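Local coordinates for protein member of s1p family of ribosomal proteins (Pyrococcus furiosus, PDB 5YH1) that binds manganese and probably acts as an exonuclease on nucleic acids, the chain here being the DHH domain of a longer protein, at residues A[65-70]-A[161-166]. Numbering follows the deposited sequence.
With MN (manganese (II) ion), chain F.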
loop_
_atom_site.group_PDB
_atom_site.type_symbol
_atom_site.label_atom_id
_atom_site.label_comp_id
_atom_site.label_asym_id
_atom_site.label_seq_id
_atom_site.Cartn_x
_atom_site.Cartn_y
_atom_site.Cartn_z
ATOM N N ASP A 65 8.305 -10.586 -13.779
ATOM C CA ASP A 65 9.355 -11.587 -13.622
ATOM C C ASP A 65 10.459 -11.358 -14.645
ATOM O O ASP A 65 10.410 -10.389 -15.417
ATOM C CB ASP A 65 8.785 -13.011 -13.658
ATOM C CG ASP A 65 8.206 -13.399 -15.004
ATOM O OD1 ASP A 65 8.190 -12.594 -15.964
ATOM O OD2 ASP A 65 7.718 -14.535 -15.093
ATOM N N THR A 66 11.466 -12.223 -14.634
ATOM C CA THR A 66 12.645 -12.008 -15.452
ATOM C C THR A 66 12.283 -11.830 -16.926
ATOM O O THR A 66 12.719 -10.868 -17.554
ATOM C CB THR A 66 13.685 -13.136 -15.253
ATOM O OG1 THR A 66 14.266 -13.013 -13.947
ATOM C CG2 THR A 66 14.800 -13.048 -16.293
ATOM N N ASP A 67 11.463 -12.732 -17.454
ATOM C CA ASP A 67 11.059 -12.682 -18.872
ATOM C C ASP A 67 10.301 -11.385 -19.171
ATOM O O ASP A 67 10.588 -10.694 -20.154
ATOM C CB ASP A 67 10.212 -13.914 -19.209
ATOM C CG ASP A 67 9.795 -13.979 -20.677
ATOM O OD1 ASP A 67 10.651 -13.777 -21.561
ATOM O OD2 ASP A 67 8.598 -14.252 -20.937
ATOM N N GLY A 68 9.362 -11.035 -18.294
ATOM C CA GLY A 68 8.589 -9.798 -18.449
ATOM C C GLY A 68 9.395 -8.519 -18.345
ATOM O O GLY A 68 9.239 -7.626 -19.177
ATOM N N TYR A 69 10.251 -8.416 -17.326
ATOM C CA TYR A 69 11.123 -7.247 -17.187
ATOM C C TYR A 69 12.028 -7.145 -18.404
ATOM O O TYR A 69 12.196 -6.072 -18.988
ATOM C CB TYR A 69 11.981 -7.312 -15.904
ATOM C CG TYR A 69 11.314 -6.680 -14.700
ATOM C CD1 TYR A 69 11.434 -5.323 -14.450
ATOM C CD2 TYR A 69 10.565 -7.435 -13.818
ATOM C CE1 TYR A 69 10.805 -4.737 -13.359
ATOM C CE2 TYR A 69 9.945 -6.858 -12.714
ATOM C CZ TYR A 69 10.064 -5.511 -12.498
ATOM O OH TYR A 69 9.446 -4.933 -11.408
ATOM N N THR A 70 12.624 -8.266 -18.785
ATOM C CA THR A 70 13.537 -8.258 -19.932
ATOM C C THR A 70 12.820 -7.757 -21.189
ATOM O O THR A 70 13.332 -6.903 -21.912
ATOM C CB THR A 70 14.153 -9.647 -20.156
ATOM O OG1 THR A 70 14.785 -10.070 -18.949
ATOM C CG2 THR A 70 15.189 -9.606 -21.261
ATOM N N ILE A 161 1.986 -8.457 -26.757
ATOM C CA ILE A 161 3.124 -9.333 -27.058
ATOM C C ILE A 161 3.236 -10.347 -25.909
ATOM O O ILE A 161 3.726 -10.028 -24.827
ATOM C CB ILE A 161 4.439 -8.542 -27.182
ATOM C CG1 ILE A 161 4.330 -7.478 -28.279
ATOM C CG2 ILE A 161 5.600 -9.482 -27.481
ATOM C CD1 ILE A 161 5.423 -6.435 -28.240
ATOM N N ASP A 162 2.759 -11.563 -26.140
ATOM C CA ASP A 162 2.644 -12.558 -25.091
ATOM C C ASP A 162 2.897 -13.956 -25.673
ATOM O O ASP A 162 2.921 -14.135 -26.892
ATOM C CB ASP A 162 1.247 -12.442 -24.463
ATOM C CG ASP A 162 1.123 -13.157 -23.135
ATOM O OD1 ASP A 162 2.154 -13.629 -22.590
ATOM O OD2 ASP A 162 -0.031 -13.253 -22.632
ATOM N N HIS A 163 3.106 -14.941 -24.803
ATOM C CA HIS A 163 3.339 -16.330 -25.239
ATOM C C HIS A 163 2.575 -17.362 -24.408
ATOM O O HIS A 163 2.893 -18.560 -24.455
ATOM C CB HIS A 163 4.843 -16.649 -25.239
ATOM C CG HIS A 163 5.466 -16.608 -23.883
ATOM N ND1 HIS A 163 6.103 -17.695 -23.322
ATOM C CD2 HIS A 163 5.531 -15.619 -22.963
ATOM C CE1 HIS A 163 6.547 -17.367 -22.121
ATOM N NE2 HIS A 163 6.214 -16.114 -21.885
ATOM N N HIS A 164 1.560 -16.899 -23.677
ATOM C CA HIS A 164 0.622 -17.779 -22.989
ATOM C C HIS A 164 -0.507 -18.145 -23.932
ATOM O O HIS A 164 -0.821 -17.393 -24.863
ATOM C CB HIS A 164 0.083 -17.107 -21.723
ATOM C CG HIS A 164 1.153 -16.794 -20.728
ATOM N ND1 HIS A 164 1.933 -15.658 -20.808
ATOM C CD2 HIS A 164 1.616 -17.498 -19.668
ATOM C CE1 HIS A 164 2.817 -15.668 -19.826
ATOM N NE2 HIS A 164 2.646 -16.773 -19.122
ATOM N N ASP A 165 -1.112 -19.299 -23.679
ATOM C CA ASP A 165 -2.182 -19.831 -24.521
ATOM C C ASP A 165 -3.464 -18.998 -24.377
ATOM O O ASP A 165 -4.011 -18.897 -23.285
ATOM C CB ASP A 165 -2.451 -21.297 -24.140
ATOM C CG ASP A 165 -3.520 -21.961 -25.014
ATOM O OD1 ASP A 165 -3.923 -21.408 -26.066
ATOM O OD2 ASP A 165 -3.964 -23.057 -24.630
ATOM N N PRO A 166 -3.947 -18.399 -25.480
ATOM C CA PRO A 166 -5.230 -17.690 -25.391
ATOM C C PRO A 166 -6.411 -18.600 -25.048
ATOM O O PRO A 166 -7.430 -18.113 -24.578
ATOM C CB PRO A 166 -5.398 -17.074 -26.785
ATOM C CG PRO A 166 -4.011 -17.002 -27.345
ATOM C CD PRO A 166 -3.295 -18.191 -26.786
HETATM MN MN MN F . 7.129 -15.297 -19.832
HETATM O O HOH W 1 7.462 -14.629 -17.797
HETATM O O HOH W 2 5.893 -16.780 -18.725
#
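With CG anti to the backbone N (chi1 -178°), the carboxylate of Asp67 extends from the first turn of its helix toward His163, whose chi1 of 65° sets the imidazole between its own backbone N and carbonyl carbon. The two side chains come from opposite directions, their flat groups nearly perpendicular at 84°, and share a manganese ion: Asp67 OD2 binds it at 2.1 Å and His163 NE2 at 2.4 Å. OD2 and NE2 lie 3.2 Å apart as neighbouring ligands, not as a hydrogen-bonded pair. Asp137, Asp229 and two waters complete six ligands; the aspartate and histidine ligands are of the kind found in the DHH phosphoesterase family. Aspartate suits its place because one oxygen can bind the metal while the other, OD1, is held by Gly200 N and Thr198 OG1; histidine likewise offers NE2 inward while ND1 bonds to Tyr195 O, fixing the ring's rotation. A second shell steadies both segments. Asp65 N-caps the helix, its OD1 taking Gly68 N at 3.0 Å, and its OD2 lies 2.7 Å from the oxygen of a metal-bound water, which probably donates to it. Asp162 OD1 accepts from His163 N, which approaches from above the carboxylate plane, and from His164 ND1 at 2.7 Å, with OD1 close to the plane of the His164 ring; this probably stiffens the loop bearing the histidine ligand. The site lies at the C-terminal ends of the parallel strands: helix 66-86 follows strand 58-63, and the histidine loop follows strand 158-161, with helix 199-210 packed against Ile161 and His163, and helices 221-229 and 250-267 against segment 65-70.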